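Local atomic coordinates of importin-95 (Chaetomium thermophilum, PDB entry 4XRI), a protein that serves as an importin-beta nuclear transport receptor, carrying protein cargo into the nucleus, and probably binds a small GTPase as its relatives do. Residues P653-A658 and S669-L674; G660-P665 and L698-S703. The protein carries 2 engineered substitutions. One frame throughout, in Å; residues are numbered along the deposited sequence.

Contact 1: residues P653-A658 and S669-L674; sequences PFLYNA and SMAIGL
Helices 648-660 and 665-682 cross in a roughly antiparallel sense where Leu-655 and Ala-658 meet Ala-671 and Leu-674: the short axes come within 8.9 Å at 132° between their N-to-C directions, and the backbones draw nearest at Ala-658 and Ala-671, with CA atoms 5.8 Å apart. This is a helical hairpin of the importin-beta superhelix of HEAT repeats, two consecutive helices joined by a short loop. Two alanines make the close approach possible. CB of Ala-671 comes down on the flank of Ala-658, 3.6 Å from its CB and close to its carbonyl carbon, and neither methyl holds the backbones apart as a longer side chain would. One turn earlier, Leu-655 has more distance to cover. With CG anti to the backbone N (chi1 -179°), it extends CD1 across to the other helix. Phe-630 of helix 625-640 packs on Ala-658, Met-670 and Leu-674, so a third helix closes over this pair. The interface is wholly apolar in its side chains and buried. The Leu-655 methyl CD1 settles between two neighbours of the facing helix, 3.5 Å from the carbonyl O of Ala-671 and 3.7 Å from CB of Leu-674.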
# COMPACT_ATOMS: atom_id res chain seq x y z
N PRO A 653 -13.42 -23.12 -22.12
CA PRO A 653 -12.13 -22.90 -22.78
C PRO A 653 -11.49 -21.54 -22.46
O PRO A 653 -10.26 -21.46 -22.36
CB PRO A 653 -12.48 -22.99 -24.27
CG PRO A 653 -13.65 -23.89 -24.30
CD PRO A 653 -14.45 -23.53 -23.09
N PHE A 654 -12.29 -20.50 -22.29
CA PHE A 654 -11.77 -19.20 -21.89
C PHE A 654 -11.19 -19.28 -20.48
O PHE A 654 -10.14 -18.72 -20.19
CB PHE A 654 -12.86 -18.13 -21.94
CG PHE A 654 -13.25 -17.73 -23.34
CD1 PHE A 654 -12.58 -16.72 -24.00
CD2 PHE A 654 -14.31 -18.36 -23.98
CE1 PHE A 654 -12.94 -16.35 -25.28
CE2 PHE A 654 -14.68 -17.99 -25.25
CZ PHE A 654 -13.99 -16.98 -25.91
N LEU A 655 -11.89 -20.00 -19.61
CA LEU A 655 -11.45 -20.20 -18.24
C LEU A 655 -10.15 -20.99 -18.18
O LEU A 655 -9.23 -20.63 -17.45
CB LEU A 655 -12.54 -20.91 -17.43
CG LEU A 655 -12.24 -21.16 -15.95
CD1 LEU A 655 -11.83 -19.87 -15.27
CD2 LEU A 655 -13.45 -21.77 -15.26
N TYR A 656 -10.09 -22.07 -18.96
CA TYR A 656 -8.88 -22.88 -19.07
C TYR A 656 -7.67 -22.05 -19.47
O TYR A 656 -6.60 -22.16 -18.88
CB TYR A 656 -9.08 -24.01 -20.10
CG TYR A 656 -10.15 -25.01 -19.74
CD1 TYR A 656 -10.50 -25.26 -18.42
CD2 TYR A 656 -10.80 -25.73 -20.74
CE1 TYR A 656 -11.48 -26.18 -18.10
CE2 TYR A 656 -11.78 -26.65 -20.43
CZ TYR A 656 -12.12 -26.87 -19.11
OH TYR A 656 -13.09 -27.79 -18.81
N ASN A 657 -7.86 -21.20 -20.48
CA ASN A 657 -6.78 -20.40 -21.03
C ASN A 657 -6.25 -19.38 -20.03
O ASN A 657 -5.05 -19.14 -19.95
CB ASN A 657 -7.23 -19.70 -22.30
CG ASN A 657 -6.07 -19.32 -23.20
OD1 ASN A 657 -5.70 -18.15 -23.30
ND2 ASN A 657 -5.49 -20.32 -23.85
N ALA A 658 -7.16 -18.80 -19.26
CA ALA A 658 -6.79 -17.87 -18.20
C ALA A 658 -6.02 -18.60 -17.10
O ALA A 658 -5.05 -18.08 -16.56
CB ALA A 658 -8.02 -17.18 -17.63
N SER A 669 -5.00 -15.51 -11.27
CA SER A 669 -5.58 -15.57 -9.93
C SER A 669 -7.10 -15.48 -9.98
O SER A 669 -7.79 -16.18 -9.24
CB SER A 669 -5.01 -14.46 -9.04
OG SER A 669 -3.70 -14.78 -8.61
N MET A 670 -7.61 -14.61 -10.85
CA MET A 670 -9.05 -14.47 -11.04
C MET A 670 -9.66 -15.75 -11.58
O MET A 670 -10.77 -16.13 -11.21
CB MET A 670 -9.35 -13.30 -11.98
CG MET A 670 -10.82 -13.03 -12.19
SD MET A 670 -11.64 -12.46 -10.69
CE MET A 670 -11.05 -10.77 -10.60
N ALA A 671 -8.93 -16.41 -12.48
CA ALA A 671 -9.38 -17.67 -13.07
C ALA A 671 -9.51 -18.76 -12.02
O ALA A 671 -10.46 -19.53 -12.03
CB ALA A 671 -8.42 -18.10 -14.18
N ILE A 672 -8.53 -18.83 -11.12
CA ILE A 672 -8.55 -19.80 -10.03
C ILE A 672 -9.74 -19.54 -9.12
O ILE A 672 -10.42 -20.47 -8.68
CB ILE A 672 -7.25 -19.74 -9.21
CG1 ILE A 672 -6.05 -20.06 -10.10
CG2 ILE A 672 -7.32 -20.72 -8.04
CD1 ILE A 672 -4.72 -19.76 -9.45
N GLY A 673 -10.01 -18.27 -8.85
CA GLY A 673 -11.16 -17.86 -8.07
C GLY A 673 -12.45 -18.24 -8.78
O GLY A 673 -13.44 -18.61 -8.15
N LEU A 674 -12.44 -18.15 -10.11
CA LEU A 674 -13.60 -18.51 -10.91
C LEU A 674 -13.90 -20.00 -10.82
O LEU A 674 -15.06 -20.41 -10.84
CB LEU A 674 -13.40 -18.10 -12.37
CG LEU A 674 -14.27 -16.95 -12.89
CD1 LEU A 674 -15.74 -17.28 -12.74
CD2 LEU A 674 -13.93 -15.65 -12.15

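Contact 2: residues G660-P665 and L698-S703; sequences GNQEEP and LGNLRS
ND2 of Asn-700 gives a hydrogen to a water at 2.7 Å; the water's onward bond to OE1 of Gln-662 is weak and, at 2.5 Å, suspiciously short. The water bridges the loop and helix 690-701; the amides themselves do not bond. Their planes are nearly parallel, 13° apart, and ND2 of Asn-700 sits over the face of the Gln-662 amide, 3.2 Å from its NE2, a meeting of two donors. OE1 of Gln-662 is 3.3 Å from that ND2, but an approach from above the plane gives a poor angle for a bond. Asn-700 has CG anti to its own N (chi1 -172°), which carries the amide toward the loop, and its OD1 is satisfied by Asn-708. An alanine in place of Gln-662 would probably leave the water without its possible acceptor here and strip the cover from one side of the Asn-700 amide. Gln-662 stands in a type I turn from Asn-661 to Glu-664, and Glu-664 takes the N-cap position of the next helix. The contact joins the loop linking helices 648-660 and 665-682 to the C-terminal end of helix 690-701, with Phe-710 touching both amide side chains and Ile-714 of helix 711-725 packed on Asn-700.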
# COMPACT_ATOMS: atom_id res chain seq x y z
N GLY A 660 -4.16 -21.29 -17.43
CA GLY A 660 -2.86 -21.76 -17.88
C GLY A 660 -1.85 -20.67 -18.15
O GLY A 660 -0.68 -20.95 -18.41
N ASN A 661 -2.29 -19.41 -18.10
CA ASN A 661 -1.42 -18.29 -18.43
C ASN A 661 -0.99 -17.50 -17.20
O ASN A 661 -1.65 -16.55 -16.79
CB ASN A 661 -2.13 -17.36 -19.42
CG ASN A 661 -1.22 -16.25 -19.93
OD1 ASN A 661 0.01 -16.36 -19.87
ND2 ASN A 661 -1.82 -15.18 -20.44
N GLN A 662 0.14 -17.90 -16.62
CA GLN A 662 0.65 -17.26 -15.41
C GLN A 662 1.35 -15.94 -15.73
O GLN A 662 1.64 -15.16 -14.83
CB GLN A 662 1.62 -18.20 -14.69
CG GLN A 662 1.55 -19.64 -15.16
CD GLN A 662 1.82 -20.63 -14.06
OE1 GLN A 662 1.63 -21.84 -14.23
NE2 GLN A 662 2.26 -20.14 -12.91
N GLU A 663 1.61 -15.70 -17.01
CA GLU A 663 2.28 -14.47 -17.43
C GLU A 663 1.35 -13.27 -17.28
O GLU A 663 1.78 -12.12 -17.36
CB GLU A 663 2.76 -14.59 -18.88
CG GLU A 663 3.73 -15.74 -19.10
CD GLU A 663 4.91 -15.70 -18.15
OE1 GLU A 663 5.53 -14.63 -18.00
OE2 GLU A 663 5.22 -16.75 -17.55
N GLU A 664 0.07 -13.56 -17.06
CA GLU A 664 -0.90 -12.55 -16.65
C GLU A 664 -1.40 -12.90 -15.25
O GLU A 664 -2.51 -13.42 -15.11
CB GLU A 664 -2.06 -12.46 -17.64
CG GLU A 664 -1.64 -12.08 -19.05
CD GLU A 664 -1.08 -10.68 -19.13
OE1 GLU A 664 -1.52 -9.81 -18.35
OE2 GLU A 664 -0.19 -10.44 -19.98
N PRO A 665 -0.58 -12.62 -14.23
CA PRO A 665 -0.80 -13.08 -12.85
C PRO A 665 -2.18 -12.74 -12.30
O PRO A 665 -2.84 -13.61 -11.73
CB PRO A 665 0.29 -12.34 -12.06
CG PRO A 665 1.34 -12.03 -13.07
CD PRO A 665 0.60 -11.75 -14.33
N LEU A 698 -2.75 -28.28 -11.08
CA LEU A 698 -1.55 -29.04 -10.80
C LEU A 698 -0.40 -28.58 -11.68
O LEU A 698 0.76 -28.57 -11.26
CB LEU A 698 -1.79 -30.54 -11.00
CG LEU A 698 -2.74 -31.21 -10.00
CD1 LEU A 698 -3.08 -32.62 -10.45
CD2 LEU A 698 -2.14 -31.20 -8.61
N GLY A 699 -0.73 -28.20 -12.91
CA GLY A 699 0.26 -27.68 -13.83
C GLY A 699 0.87 -26.38 -13.34
O GLY A 699 2.07 -26.14 -13.50
N ASN A 700 0.04 -25.54 -12.72
CA ASN A 700 0.50 -24.28 -12.15
C ASN A 700 1.47 -24.52 -11.00
O ASN A 700 2.40 -23.75 -10.79
CB ASN A 700 -0.69 -23.46 -11.65
CG ASN A 700 -0.30 -22.06 -11.23
OD1 ASN A 700 0.36 -21.86 -10.20
ND2 ASN A 700 -0.71 -21.07 -12.01
N LEU A 701 1.24 -25.60 -10.26
CA LEU A 701 2.06 -25.92 -9.09
C LEU A 701 3.48 -26.32 -9.50
O LEU A 701 4.40 -26.23 -8.69
CB LEU A 701 1.41 -27.03 -8.26
CG LEU A 701 0.15 -26.63 -7.50
CD1 LEU A 701 -0.36 -27.79 -6.65
CD2 LEU A 701 0.40 -25.40 -6.63
N ARG A 702 3.65 -26.77 -10.73
CA ARG A 702 4.99 -27.03 -11.25
C ARG A 702 5.68 -25.71 -11.56
O ARG A 702 5.36 -25.05 -12.54
CB ARG A 702 4.95 -27.93 -12.48
CG ARG A 702 4.69 -29.37 -12.12
CD ARG A 702 5.14 -30.35 -13.17
NE ARG A 702 4.35 -30.26 -14.39
CZ ARG A 702 3.06 -30.56 -14.47
NH1 ARG A 702 2.39 -30.97 -13.40
NH2 ARG A 702 2.43 -30.43 -15.63
N SER A 703 6.62 -25.34 -10.69
CA SER A 703 7.22 -24.02 -10.73
C SER A 703 8.68 -24.07 -10.29
O SER A 703 9.11 -25.03 -9.66
CB SER A 703 6.43 -23.06 -9.83
OG SER A 703 6.99 -21.76 -9.84
O HOH W 1 -0.88 -21.93 -14.54

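In the fold
Both contacts involve the same hairpin of helices, 648-660 and 665-682. Contact 1 is core, between the bodies of the two helices; contact 2 is only partly buried and ties the loop joining them to helix 690-701, which follows next in the chain. Their centres are 11 Å apart, and the first segment of contact 2 starts just past that of contact 1, where the helix gives way to the loop. The chemistry follows the place: aliphatic side chains in contact 1, with one methyl against a backbone carbonyl; amides and a bridging water in contact 2. Phe-710 touches both amides of contact 2 and also packs on Ser-669 and Ile-672, on a different face of helix 665-682 from the one used in contact 1.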